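Local coordinates for polyhedrin (Antheraea mylitta cypovirus 4, PDB 5A9C), which packs into the microcrystals, called polyhedra, that form the occlusion bodies of this insect virus, at residues A[37-42]-A[193-198]; A[52-57]-A[64-69]; A[183-188]-A[200-205]. One frame throughout, in Å; residues are numbered along the deposited sequence.

Interaction 1 (A[37-42]-A[193-198])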
ATOM      1  N   MET A  37       2.432   7.925  17.738  1.00 18.38           N
ATOM      2  CA  MET A  37       1.470   7.166  16.961  1.00 17.69           C
ATOM      3  C   MET A  37       0.099   7.827  16.998  1.00 17.96           C
ATOM      4  O   MET A  37      -0.287   8.435  17.998  1.00 22.39           O
ATOM      5  CB  MET A  37       1.378   5.727  17.475  1.00 19.96           C
ATOM      6  CG  MET A  37       2.665   4.935  17.322  1.00 18.54           C
ATOM      7  SD  MET A  37       3.158   4.723  15.600  1.00 21.94           S
ATOM      8  CE  MET A  37       1.869   3.623  15.027  1.00 25.01           C
ATOM      9  N   MET A  38      -0.621   7.720  15.888  1.00 23.87           N
ATOM     10  CA  MET A  38      -2.024   8.097  15.839  1.00 16.87           C
ATOM     11  C   MET A  38      -2.842   6.826  15.665  1.00 18.20           C
ATOM     12  O   MET A  38      -2.304   5.777  15.307  1.00 17.30           O
ATOM     13  CB  MET A  38      -2.288   9.070  14.687  1.00 18.06           C
ATOM     14  CG  MET A  38      -1.776  10.481  14.937  1.00 16.87           C
ATOM     15  SD  MET A  38      -1.781  11.495  13.445  1.00 21.80           S
ATOM     16  CE  MET A  38      -0.456  10.714  12.529  1.00 26.13           C
ATOM     17  N   ARG A  39      -4.139   6.907  15.932  1.00 17.73           N
ATOM     18  CA  ARG A  39      -4.980   5.728  15.821  1.00 16.76           C
ATOM     19  C   ARG A  39      -6.336   6.075  15.246  1.00 13.94           C
ATOM     20  O   ARG A  39      -7.082   6.874  15.815  1.00 16.43           O
ATOM     21  CB  ARG A  39      -5.139   5.044  17.180  1.00 18.77           C
ATOM     22  CG  ARG A  39      -5.720   3.640  17.093  1.00 17.73           C
ATOM     23  CD  ARG A  39      -5.564   2.912  18.414  1.00 19.55           C
ATOM     24  NE  ARG A  39      -5.881   1.493  18.301  1.00 18.56           N
ATOM     25  CZ  ARG A  39      -5.579   0.591  19.228  1.00 22.69           C
ATOM     26  NH1 ARG A  39      -4.946   0.961  20.334  1.00 22.03           N
ATOM     27  NH2 ARG A  39      -5.902  -0.683  19.050  1.00 22.99           N
ATOM     28  N   VAL A  40      -6.646   5.475  14.104  1.00 15.81           N
ATOM     29  CA  VAL A  40      -7.942   5.660  13.473  1.00 17.08           C
ATOM     30  C   VAL A  40      -8.620   4.309  13.364  1.00 17.92           C
ATOM     31  O   VAL A  40      -8.009   3.332  12.929  1.00 18.46           O
ATOM     32  CB  VAL A  40      -7.809   6.293  12.076  1.00 12.13           C
ATOM     33  CG1 VAL A  40      -9.153   6.295  11.359  1.00 18.58           C
ATOM     34  CG2 VAL A  40      -7.275   7.707  12.192  1.00 13.43           C
ATOM     35  N   VAL A  41      -9.876   4.248  13.787  1.00 15.79           N
ATOM     36  CA  VAL A  41     -10.625   3.007  13.722  1.00 15.52           C
ATOM     37  C   VAL A  41     -11.951   3.215  13.014  1.00 11.99           C
ATOM     38  O   VAL A  41     -12.687   4.161  13.308  1.00 16.39           O
ATOM     39  CB  VAL A  41     -10.887   2.428  15.122  1.00 18.17           C
ATOM     40  CG1 VAL A  41     -11.573   1.072  15.009  1.00 15.27           C
ATOM     41  CG2 VAL A  41      -9.578   2.312  15.904  1.00 13.69           C
ATOM     42  N   VAL A  42     -12.246   2.327  12.073  1.00 14.70           N
ATOM     43  CA  VAL A  42     -13.529   2.324  11.393  1.00 15.60           C
ATOM     44  C   VAL A  42     -14.345   1.143  11.909  1.00 17.06           C
ATOM     45  O   VAL A  42     -14.007  -0.015  11.656  1.00 19.22           O
ATOM     46  CB  VAL A  42     -13.359   2.210   9.866  1.00 15.21           C
ATOM     47  CG1 VAL A  42     -14.718   2.245   9.173  1.00 20.84           C
ATOM     48  CG2 VAL A  42     -12.458   3.323   9.346  1.00 15.92           C
ATOM     49  N   LYS A 193     -12.764   1.338  25.199  1.00 15.66           N
ATOM     50  CA  LYS A 193     -12.316   1.865  26.486  1.00 16.77           C
ATOM     51  C   LYS A 193     -10.879   1.449  26.798  1.00 18.41           C
ATOM     52  O   LYS A 193     -10.065   2.265  27.225  1.00 21.35           O
ATOM     53  CB  LYS A 193     -13.241   1.410  27.618  1.00 18.02           C
ATOM     54  CG  LYS A 193     -14.628   2.039  27.599  1.00 21.59           C
ATOM     55  CD  LYS A 193     -15.454   1.546  28.781  1.00 16.15           C
ATOM     56  CE  LYS A 193     -16.946   1.772  28.570  1.00 26.54           C
ATOM     57  NZ  LYS A 193     -17.312   3.210  28.597  1.00 29.09           N
ATOM     58  N   MET A 194     -10.569   0.174  26.588  1.00 18.00           N
ATOM     59  CA  MET A 194      -9.242  -0.334  26.927  1.00 24.75           C
ATOM     60  C   MET A 194      -8.176   0.088  25.918  1.00 20.29           C
ATOM     61  O   MET A 194      -6.995   0.140  26.249  1.00 17.83           O
ATOM     62  CB  MET A 194      -9.266  -1.856  27.090  1.00 22.75           C
ATOM     63  CG  MET A 194     -10.059  -2.344  28.302  1.00 22.35           C
ATOM     64  SD  MET A 194      -9.478  -1.681  29.884  1.00 22.06           S
ATOM     65  CE  MET A 194     -10.609  -0.310  30.130  1.00 15.96           C
ATOM     66  N   ALA A 195      -8.597   0.397  24.695  1.00 18.92           N
ATOM     67  CA  ALA A 195      -7.680   0.873  23.662  1.00 21.38           C
ATOM     68  C   ALA A 195      -7.518   2.392  23.693  1.00 14.06           C
ATOM     69  O   ALA A 195      -6.725   2.957  22.933  1.00 17.66           O
ATOM     70  CB  ALA A 195      -8.148   0.418  22.282  1.00 21.20           C
ATOM     71  N   HIS A 196      -8.264   3.044  24.576  1.00 13.64           N
ATOM     72  CA  HIS A 196      -8.230   4.501  24.720  1.00 16.93           C
ATOM     73  C   HIS A 196      -8.541   5.203  23.404  1.00 15.38           C
ATOM     74  O   HIS A 196      -7.762   6.036  22.933  1.00 17.18           O
ATOM     75  CB  HIS A 196      -6.870   4.960  25.257  1.00 12.64           C
ATOM     76  CG  HIS A 196      -6.205   3.958  26.147  1.00 20.55           C
ATOM     77  ND1 HIS A 196      -6.720   3.595  27.374  1.00 16.09           N
ATOM     78  CD2 HIS A 196      -5.071   3.235  25.988  1.00 15.01           C
ATOM     79  CE1 HIS A 196      -5.932   2.693  27.931  1.00 23.14           C
ATOM     80  NE2 HIS A 196      -4.925   2.455  27.108  1.00 17.74           N
ATOM     81  N   ILE A 197      -9.680   4.860  22.808  1.00 18.92           N
ATOM     82  CA  ILE A 197     -10.101   5.474  21.551  1.00 21.50           C
ATOM     83  C   ILE A 197     -11.569   5.885  21.612  1.00 15.90           C
ATOM     84  O   ILE A 197     -12.369   5.260  22.302  1.00 17.83           O
ATOM     85  CB  ILE A 197      -9.901   4.526  20.353  1.00 15.63           C
ATOM     86  CG1 ILE A 197     -10.599   3.190  20.613  1.00 16.55           C
ATOM     87  CG2 ILE A 197      -8.412   4.337  20.055  1.00 17.36           C
ATOM     88  CD1 ILE A 197     -10.512   2.216  19.458  1.00 19.48           C
ATOM     89  N   ALA A 198     -11.920   6.938  20.885  1.00 17.53           N
ATOM     90  CA  ALA A 198     -13.293   7.417  20.874  1.00 20.07           C
ATOM     91  C   ALA A 198     -14.239   6.375  20.293  1.00 21.29           C
ATOM     92  O   ALA A 198     -13.902   5.685  19.329  1.00 18.65           O
ATOM     93  CB  ALA A 198     -13.398   8.712  20.086  1.00 16.35           C
TER
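Arg-39 reaches out from strand 38-45 and lays its side chain across Ile-197 and Ala-195, just where helix 185-195 gives way to the following loop. Its CG stands anti to the backbone N (chi1 -166°) and the chain runs extended from CG to NE, which carries the guanidinium out of the strand and slantwise over neighbouring strand 51-58. On the way CD packs against Ile-197 CG2 at 3.6 Å. Farther out, Ala-195 CB lies over one face of the guanidinium, toward its rim, 3.8 Å from NH1 of Arg-39. This contact is van der Waals packing, and the charge is met on the sheet itself: NH2 forms a salt bridge with Asp-55 of the neighbouring strand. Trp-110 of the second subunit also packs on Arg-39 and on Ile-197, so the interface between subunits closes over the same residues.

Val-40 turns its side chain to the other side of the sheet, and with Val-41 the strand faces the helix end again. Here the touch is purely apolar, Val-41 CG2 to Ile-197 CD1 at 3.7 Å, the two side chains crossing at about a right angle. Ile-197 thus divides its branches, CG2 for the arginine and CD1 for the valine.

His-196, with positive phi (56°), leaves the helical conformation in a Schellman motif, and the chain then turns toward the sheet. The arrangement is that of a helix C-terminus docked on one face of an antiparallel sheet, with alternate strand residues pointing into the buried layer between them.

Interaction 2 (A[52-57]-A[64-69])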
ATOM      1  N   LYS A  52     -17.568  -5.062  12.861  1.00 22.52           N
ATOM      2  CA  LYS A  52     -16.212  -5.350  12.416  1.00 22.57           C
ATOM      3  C   LYS A  52     -15.396  -4.068  12.438  1.00 27.30           C
ATOM      4  O   LYS A  52     -15.837  -3.033  11.941  1.00 25.43           O
ATOM      5  CB  LYS A  52     -16.196  -5.973  11.019  1.00 22.53           C
ATOM      6  CG  LYS A  52     -14.802  -6.396  10.574  1.00 22.54           C
ATOM      7  CD  LYS A  52     -14.837  -7.485   9.512  1.00 34.99           C
ATOM      8  CE  LYS A  52     -15.399  -6.984   8.194  1.00 35.51           C
ATOM      9  NZ  LYS A  52     -15.424  -8.069   7.165  1.00 30.76           N
ATOM     10  N   ALA A  53     -14.209  -4.139  13.026  1.00 21.58           N
ATOM     11  CA  ALA A  53     -13.377  -2.956  13.182  1.00 18.05           C
ATOM     12  C   ALA A  53     -12.137  -3.013  12.299  1.00 26.90           C
ATOM     13  O   ALA A  53     -11.450  -4.032  12.238  1.00 21.34           O
ATOM     14  CB  ALA A  53     -12.981  -2.777  14.645  1.00 17.63           C
ATOM     15  N   PHE A  54     -11.877  -1.913  11.600  1.00 18.62           N
ATOM     16  CA  PHE A  54     -10.626  -1.733  10.878  1.00 17.46           C
ATOM     17  C   PHE A  54      -9.776  -0.735  11.653  1.00 23.94           C
ATOM     18  O   PHE A  54     -10.029   0.470  11.626  1.00 16.55           O
ATOM     19  CB  PHE A  54     -10.891  -1.252   9.451  1.00 16.20           C
ATOM     20  CG  PHE A  54     -11.765  -2.182   8.660  1.00 14.27           C
ATOM     21  CD1 PHE A  54     -13.145  -2.100   8.749  1.00 17.06           C
ATOM     22  CD2 PHE A  54     -11.209  -3.162   7.854  1.00 20.66           C
ATOM     23  CE1 PHE A  54     -13.953  -2.963   8.035  1.00 16.94           C
ATOM     24  CE2 PHE A  54     -12.013  -4.028   7.138  1.00 17.18           C
ATOM     25  CZ  PHE A  54     -13.385  -3.929   7.229  1.00 20.34           C
ATOM     26  N   ASP A  55      -8.772  -1.259  12.348  1.00 16.98           N
ATOM     27  CA  ASP A  55      -8.001  -0.503  13.328  1.00 18.72           C
ATOM     28  C   ASP A  55      -6.610  -0.170  12.796  1.00 19.11           C
ATOM     29  O   ASP A  55      -5.789  -1.064  12.588  1.00 22.07           O
ATOM     30  CB  ASP A  55      -7.884  -1.335  14.603  1.00 17.27           C
ATOM     31  CG  ASP A  55      -7.323  -0.555  15.772  1.00 16.82           C
ATOM     32  OD1 ASP A  55      -6.748   0.530  15.558  1.00 20.50           O
ATOM     33  OD2 ASP A  55      -7.456  -1.048  16.909  1.00 25.60           O
ATOM     34  N   TYR A  56      -6.350   1.117  12.581  1.00 17.77           N
ATOM     35  CA  TYR A  56      -5.084   1.561  12.005  1.00 16.71           C
ATOM     36  C   TYR A  56      -4.265   2.365  13.008  1.00 15.45           C
ATOM     37  O   TYR A  56      -4.757   3.327  13.591  1.00 19.02           O
ATOM     38  CB  TYR A  56      -5.322   2.425  10.762  1.00 14.42           C
ATOM     39  CG  TYR A  56      -6.189   1.782   9.701  1.00 15.96           C
ATOM     40  CD1 TYR A  56      -7.568   1.928   9.726  1.00 13.95           C
ATOM     41  CD2 TYR A  56      -5.626   1.036   8.673  1.00 15.05           C
ATOM     42  CE1 TYR A  56      -8.367   1.350   8.762  1.00 17.11           C
ATOM     43  CE2 TYR A  56      -6.414   0.447   7.701  1.00 20.94           C
ATOM     44  CZ  TYR A  56      -7.787   0.609   7.751  1.00 19.40           C
ATOM     45  OH  TYR A  56      -8.580   0.030   6.791  1.00 20.30           O
ATOM     46  N   VAL A  57      -3.013   1.967  13.205  1.00 20.70           N
ATOM     47  CA  VAL A  57      -2.064   2.803  13.929  1.00 14.96           C
ATOM     48  C   VAL A  57      -0.953   3.234  12.977  1.00 17.35           C
ATOM     49  O   VAL A  57      -0.480   2.441  12.163  1.00 16.63           O
ATOM     50  CB  VAL A  57      -1.495   2.111  15.184  1.00 15.59           C
ATOM     51  CG1 VAL A  57      -2.621   1.775  16.150  1.00 16.83           C
ATOM     52  CG2 VAL A  57      -0.720   0.855  14.816  1.00 12.46           C
ATOM     53  N   VAL A  64      -7.146   5.715   3.676  1.00 20.60           N
ATOM     54  CA  VAL A  64      -7.895   4.466   3.689  1.00 23.19           C
ATOM     55  C   VAL A  64      -8.945   4.405   2.592  1.00 20.89           C
ATOM     56  O   VAL A  64      -9.664   5.370   2.356  1.00 18.43           O
ATOM     57  CB  VAL A  64      -8.612   4.251   5.040  1.00 21.61           C
ATOM     58  CG1 VAL A  64      -9.478   2.999   4.988  1.00 27.39           C
ATOM     59  CG2 VAL A  64      -7.603   4.157   6.162  1.00 36.01           C
ATOM     60  N   PHE A  65      -9.012   3.264   1.917  1.00 17.51           N
ATOM     61  CA  PHE A  65     -10.145   2.945   1.059  1.00 19.30           C
ATOM     62  C   PHE A  65     -10.612   1.537   1.371  1.00 25.88           C
ATOM     63  O   PHE A  65      -9.907   0.563   1.106  1.00 21.89           O
ATOM     64  CB  PHE A  65      -9.798   3.061  -0.427  1.00 16.69           C
ATOM     65  CG  PHE A  65     -10.887   2.547  -1.343  1.00 15.07           C
ATOM     66  CD1 PHE A  65     -12.039   3.285  -1.556  1.00 15.55           C
ATOM     67  CD2 PHE A  65     -10.760   1.320  -1.978  1.00 23.38           C
ATOM     68  CE1 PHE A  65     -13.042   2.816  -2.388  1.00 16.49           C
ATOM     69  CE2 PHE A  65     -11.761   0.847  -2.816  1.00 17.23           C
ATOM     70  CZ  PHE A  65     -12.902   1.596  -3.021  1.00 18.77           C
ATOM     71  N   LEU A  66     -11.798   1.436   1.957  1.00 20.76           N
ATOM     72  CA  LEU A  66     -12.391   0.142   2.237  1.00 24.07           C
ATOM     73  C   LEU A  66     -13.345  -0.217   1.108  1.00 24.06           C
ATOM     74  O   LEU A  66     -14.344   0.471   0.890  1.00 18.99           O
ATOM     75  CB  LEU A  66     -13.123   0.175   3.581  1.00 14.98           C
ATOM     76  CG  LEU A  66     -12.208   0.441   4.784  1.00 21.95           C
ATOM     77  CD1 LEU A  66     -13.012   0.744   6.044  1.00 21.87           C
ATOM     78  CD2 LEU A  66     -11.253  -0.730   5.009  1.00 22.27           C
ATOM     79  N   ASN A  67     -13.027  -1.278   0.374  1.00 21.09           N
ATOM     80  CA  ASN A  67     -13.871  -1.698  -0.738  1.00 21.89           C
ATOM     81  C   ASN A  67     -15.103  -2.441  -0.238  1.00 22.95           C
ATOM     82  O   ASN A  67     -15.176  -2.823   0.934  1.00 17.82           O
ATOM     83  CB  ASN A  67     -13.089  -2.554  -1.740  1.00 23.18           C
ATOM     84  CG  ASN A  67     -12.596  -3.852  -1.138  1.00 23.83           C
ATOM     85  OD1 ASN A  67     -13.389  -4.685  -0.709  1.00 29.34           O
ATOM     86  ND2 ASN A  67     -11.280  -4.031  -1.109  1.00 31.69           N
ATOM     87  N   TRP A  68     -16.070  -2.646  -1.125  1.00 19.71           N
ATOM     88  CA  TRP A  68     -17.364  -3.187  -0.723  1.00 19.39           C
ATOM     89  C   TRP A  68     -17.279  -4.621  -0.199  1.00 25.82           C
ATOM     90  O   TRP A  68     -18.079  -5.026   0.645  1.00 26.66           O
ATOM     91  CB  TRP A  68     -18.379  -3.084  -1.869  1.00 33.79           C
ATOM     92  CG  TRP A  68     -18.106  -4.004  -3.015  1.00 33.97           C
ATOM     93  CD1 TRP A  68     -17.322  -3.750  -4.102  1.00 57.06           C
ATOM     94  CD2 TRP A  68     -18.621  -5.328  -3.190  1.00 43.36           C
ATOM     95  NE1 TRP A  68     -17.315  -4.837  -4.945  1.00 50.45           N
ATOM     96  CE2 TRP A  68     -18.105  -5.819  -4.407  1.00 49.22           C
ATOM     97  CE3 TRP A  68     -19.468  -6.147  -2.438  1.00 35.53           C
ATOM     98  CZ2 TRP A  68     -18.408  -7.093  -4.887  1.00 59.34           C
ATOM     99  CZ3 TRP A  68     -19.768  -7.410  -2.915  1.00 52.36           C
ATOM    100  CH2 TRP A  68     -19.238  -7.871  -4.128  1.00 45.33           C
ATOM    101  N   ARG A  69     -16.311  -5.386  -0.691  1.00 24.34           N
ATOM    102  CA  ARG A  69     -16.167  -6.769  -0.251  1.00 25.24           C
ATOM    103  C   ARG A  69     -15.513  -6.846   1.129  1.00 28.01           C
ATOM    104  O   ARG A  69     -15.840  -7.721   1.931  1.00 30.39           O
ATOM    105  CB  ARG A  69     -15.406  -7.607  -1.290  1.00 27.27           C
ATOM    106  CG  ARG A  69     -13.937  -7.251  -1.456  1.00 52.30           C
ATOM    107  CD  ARG A  69     -13.390  -7.748  -2.791  1.00 79.91           C
ATOM    108  NE  ARG A  69     -13.804  -6.902  -3.909  1.00 82.83           N
ATOM    109  CZ  ARG A  69     -12.979  -6.135  -4.619  1.00 47.23           C
ATOM    110  NH1 ARG A  69     -11.684  -6.113  -4.340  1.00 49.14           N
ATOM    111  NH2 ARG A  69     -13.449  -5.401  -5.618  1.00 32.30           N
TER
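Leu-66 and Val-64 meet Phe-54 and Tyr-56 in a small apolar layer between two strands that run nearly antiparallel, 162° apart, yet share no backbone hydrogen bond. Their axes stay 10.8 Å apart at closest approach, a separation bridged by side chains.

The CH-pi contacts set the pattern. Leu-66 places CD2 over one face of the Phe-54 ring, 4.0 Å from the ring centroid and somewhat toward the rim on the CD2 side of the phenylalanine. Its other methyl, CD1, lies over the same face, nearer the other ortho carbon, 3.9 Å from Phe-54 CD1, so both methyls rest on one side of the ring near its root. One residue pair along, Val-64 CG2 sits over a face of the Tyr-56 ring, only 15° off the ring normal. Phe-54 and Tyr-56 take the same first torsion, with CG anti to the carbonyl carbon, and both rings leave their strand on the same side.

The remaining touches are van der Waals contacts at the end of the tyrosine. Tyr-56 slides past Leu-66 in the opposite direction, bringing OH within 3.3 Å of Leu-66 CD2, while Val-64 CG1 lies 3.6 Å from the same oxygen. The hydroxyl is therefore lodged against methyl groups of both residues.

Val-42 of strand 38-45 adds to this layer by packing on Leu-66, and Val-148 of strand 145-151 backs Val-64. Strand 51-58 belongs to the larger antiparallel sheet and strand 61-66 to the smaller one, and the chain passes from one to the other through a short connection. The two sheets face each other across this layer, the arrangement of the beta-sandwich core of cypovirus polyhedrins.

Interaction 3 (A[183-188]-A[200-205])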
ATOM      1  N   ASN A 183     -18.758  -9.805  18.488  1.00 20.90           N
ATOM      2  CA  ASN A 183     -20.069 -10.450  18.524  1.00 21.80           C
ATOM      3  C   ASN A 183     -21.189  -9.476  18.879  1.00 20.13           C
ATOM      4  O   ASN A 183     -22.291  -9.566  18.345  1.00 26.65           O
ATOM      5  CB  ASN A 183     -20.067 -11.624  19.509  1.00 32.87           C
ATOM      6  CG  ASN A 183     -19.092 -12.717  19.113  1.00 36.27           C
ATOM      7  OD1 ASN A 183     -18.810 -12.915  17.932  1.00 39.54           O
ATOM      8  ND2 ASN A 183     -18.570 -13.432  20.104  1.00 39.05           N
ATOM      9  N   THR A 184     -20.897  -8.543  19.782  1.00 21.00           N
ATOM     10  CA  THR A 184     -21.909  -7.622  20.291  1.00 29.04           C
ATOM     11  C   THR A 184     -21.315  -6.234  20.474  1.00 29.23           C
ATOM     12  O   THR A 184     -20.096  -6.079  20.481  1.00 19.78           O
ATOM     13  CB  THR A 184     -22.451  -8.089  21.655  1.00 22.58           C
ATOM     14  OG1 THR A 184     -21.410  -8.004  22.637  1.00 25.45           O
ATOM     15  CG2 THR A 184     -22.951  -9.524  21.573  1.00 28.04           C
ATOM     16  N   GLU A 185     -22.165  -5.223  20.639  1.00 17.52           N
ATOM     17  CA  GLU A 185     -21.655  -3.873  20.869  1.00 16.06           C
ATOM     18  C   GLU A 185     -20.883  -3.779  22.182  1.00 19.68           C
ATOM     19  O   GLU A 185     -19.925  -3.021  22.287  1.00 21.93           O
ATOM     20  CB  GLU A 185     -22.766  -2.818  20.849  1.00 18.32           C
ATOM     21  CG  GLU A 185     -22.202  -1.410  20.646  1.00 18.29           C
ATOM     22  CD  GLU A 185     -23.199  -0.292  20.898  1.00 19.52           C
ATOM     23  OE1 GLU A 185     -24.285  -0.547  21.459  1.00 23.18           O
ATOM     24  OE2 GLU A 185     -22.882   0.858  20.528  1.00 22.06           O
ATOM     25  N   SER A 186     -21.308  -4.538  23.188  1.00 19.54           N
ATOM     26  CA  SER A 186     -20.625  -4.509  24.476  1.00 23.61           C
ATOM     27  C   SER A 186     -19.142  -4.828  24.303  1.00 16.64           C
ATOM     28  O   SER A 186     -18.291  -4.229  24.957  1.00 21.26           O
ATOM     29  CB  SER A 186     -21.284  -5.471  25.474  1.00 24.16           C
ATOM     30  OG  SER A 186     -21.248  -6.805  25.000  1.00 41.29           O
ATOM     31  N   ASP A 187     -18.837  -5.761  23.407  1.00 20.05           N
ATOM     32  CA  ASP A 187     -17.453  -6.106  23.106  1.00 18.03           C
ATOM     33  C   ASP A 187     -16.723  -4.938  22.444  1.00 23.10           C
ATOM     34  O   ASP A 187     -15.561  -4.660  22.755  1.00 17.69           O
ATOM     35  CB  ASP A 187     -17.389  -7.339  22.204  1.00 19.24           C
ATOM     36  CG  ASP A 187     -17.880  -8.596  22.899  1.00 31.45           C
ATOM     37  OD1 ASP A 187     -17.707  -8.703  24.129  1.00 30.69           O
ATOM     38  OD2 ASP A 187     -18.436  -9.477  22.210  1.00 37.54           O
ATOM     39  N   VAL A 188     -17.406  -4.260  21.529  1.00 18.76           N
ATOM     40  CA  VAL A 188     -16.833  -3.089  20.878  1.00 17.22           C
ATOM     41  C   VAL A 188     -16.531  -2.023  21.919  1.00 24.57           C
ATOM     42  O   VAL A 188     -15.446  -1.448  21.940  1.00 20.13           O
ATOM     43  CB  VAL A 188     -17.793  -2.491  19.833  1.00 16.12           C
ATOM     44  CG1 VAL A 188     -17.202  -1.217  19.245  1.00 21.33           C
ATOM     45  CG2 VAL A 188     -18.086  -3.503  18.738  1.00 24.47           C
ATOM     46  N   ILE A 200     -18.809   5.925  19.813  1.00 13.39           N
ATOM     47  CA  ILE A 200     -20.158   6.426  20.050  1.00 22.17           C
ATOM     48  C   ILE A 200     -21.107   5.239  20.082  1.00 13.62           C
ATOM     49  O   ILE A 200     -21.243   4.527  19.086  1.00 20.01           O
ATOM     50  CB  ILE A 200     -20.601   7.379  18.924  1.00 27.43           C
ATOM     51  CG1 ILE A 200     -19.521   8.430  18.666  1.00 18.19           C
ATOM     52  CG2 ILE A 200     -21.948   8.029  19.256  1.00 14.47           C
ATOM     53  CD1 ILE A 200     -19.816   9.324  17.483  1.00 22.47           C
ATOM     54  N   ASP A 201     -21.749   5.008  21.225  1.00 16.82           N
ATOM     55  CA  ASP A 201     -22.620   3.845  21.352  1.00 13.45           C
ATOM     56  C   ASP A 201     -23.932   4.040  20.594  1.00 16.94           C
ATOM     57  O   ASP A 201     -24.185   5.107  20.040  1.00 18.25           O
ATOM     58  CB  ASP A 201     -22.845   3.439  22.822  1.00 13.39           C
ATOM     59  CG  ASP A 201     -23.840   4.334  23.554  1.00 21.31           C
ATOM     60  OD1 ASP A 201     -24.551   5.136  22.912  1.00 18.01           O
ATOM     61  OD2 ASP A 201     -23.921   4.208  24.796  1.00 20.90           O
ATOM     62  N   GLN A 202     -24.758   3.000  20.566  1.00 16.20           N
ATOM     63  CA  GLN A 202     -25.960   3.008  19.736  1.00 20.32           C
ATOM     64  C   GLN A 202     -27.007   4.038  20.162  1.00 19.78           C
ATOM     65  O   GLN A 202     -27.937   4.330  19.408  1.00 19.56           O
ATOM     66  CB  GLN A 202     -26.562   1.603  19.650  1.00 17.40           C
ATOM     67  CG  GLN A 202     -25.677   0.631  18.880  1.00 16.54           C
ATOM     68  CD  GLN A 202     -26.204  -0.792  18.886  1.00 30.49           C
ATOM     69  OE1 GLN A 202     -27.306  -1.061  19.366  1.00 34.14           O
ATOM     70  NE2 GLN A 202     -25.414  -1.712  18.347  1.00 20.36           N
ATOM     71  N   ALA A 203     -26.846   4.593  21.362  1.00 15.68           N
ATOM     72  CA  ALA A 203     -27.729   5.652  21.839  1.00 16.30           C
ATOM     73  C   ALA A 203     -27.157   7.031  21.519  1.00 22.83           C
ATOM     74  O   ALA A 203     -27.770   8.052  21.822  1.00 26.53           O
ATOM     75  CB  ALA A 203     -27.976   5.511  23.337  1.00 20.26           C
ATOM     76  N   GLY A 204     -25.976   7.051  20.908  1.00 17.94           N
ATOM     77  CA  GLY A 204     -25.351   8.294  20.498  1.00 19.02           C
ATOM     78  C   GLY A 204     -24.433   8.892  21.545  1.00 20.23           C
ATOM     79  O   GLY A 204     -23.931  10.002  21.379  1.00 24.19           O
ATOM     80  N   LEU A 205     -24.206   8.158  22.628  1.00 19.08           N
ATOM     81  CA  LEU A 205     -23.359   8.653  23.706  1.00 22.96           C
ATOM     82  C   LEU A 205     -21.887   8.370  23.438  1.00 18.26           C
ATOM     83  O   LEU A 205     -21.530   7.319  22.909  1.00 18.30           O
ATOM     84  CB  LEU A 205     -23.769   8.042  25.048  1.00 18.37           C
ATOM     85  CG  LEU A 205     -25.143   8.456  25.579  1.00 22.85           C
ATOM     86  CD1 LEU A 205     -25.476   7.725  26.875  1.00 21.32           C
ATOM     87  CD2 LEU A 205     -25.199   9.962  25.777  1.00 20.41           C
TER
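Glu-185 and Asp-201 mark the nearest approach of the two backbones, their CA atoms 7.8 Å apart, so a side chain must span the distance. Helix 185-195 starts behind Thr-184 at the N-cap position, with Glu-185 in its first turn. Across from it, residues 201-204 make a type I beta turn, closed by Gly-204 N to Asp-201 O at 2.8 Å, and Asp-201 N pairs with Leu-205 O at its base.

The side chain that spans the distance is Glu-185, extended beyond CG, with CG anti to the backbone N (chi1 -162°). It brings OE2 to 2.8 Å from Gln-202 N, but the bond is weak, bent to 119° at the hydrogen. The stronger partner of OE2 is the hydroxyl of Tyr-199. Gln-202 runs past the glutamate in the reverse direction, and its amide stacks on the carboxylate with the planes 19° apart; Glu-185 OE1 lies 3.2 Å from Gln-202 CD. The far end of the glutamine is tied by NE2 to the hydroxyl of Tyr-51, on strand 51-58.

Asp-201 turns its carboxylate back onto its own turn. OD1 accepts from Ala-203 N at 2.8 Å and from Leu-205 N at 3.1 Å, the two donors coming from opposite faces of the carboxylate plane. A double grip of this kind probably fixes the rotation of the group. At the helix start, Thr-184 OG1 and Ser-186 OG share a hydrogen bond of 2.7 Å.

The hairpin joining strands 199-200 and 206-208 is thus braced against the first turn of a helix, and within it the Asp-201 carboxylate forms an Asx turn that reinforces a type I beta turn.

In this base-domain-deleted form of polyhedrin, the first two interactions are buried and lie on two sides of the large antiparallel sheet, where strands 38-45 and 51-58 are neighbours. They meet directly: Val-40 O of interaction 1 and Tyr-56 N of interaction 2 probably share a hydrogen bond between these strands. The centre of interaction 3 lies about 16 Å from the centre of the chain; it shares helix 185-195 with interaction 1, one holding its first turn and the other its end. Chemistry follows position. Apolar branches and aromatic faces fill interaction 2, interaction 1 mixes methyl packing with an arginine paired with an aspartate, and interaction 3 relies on carboxylate, amide and backbone groups near the surface.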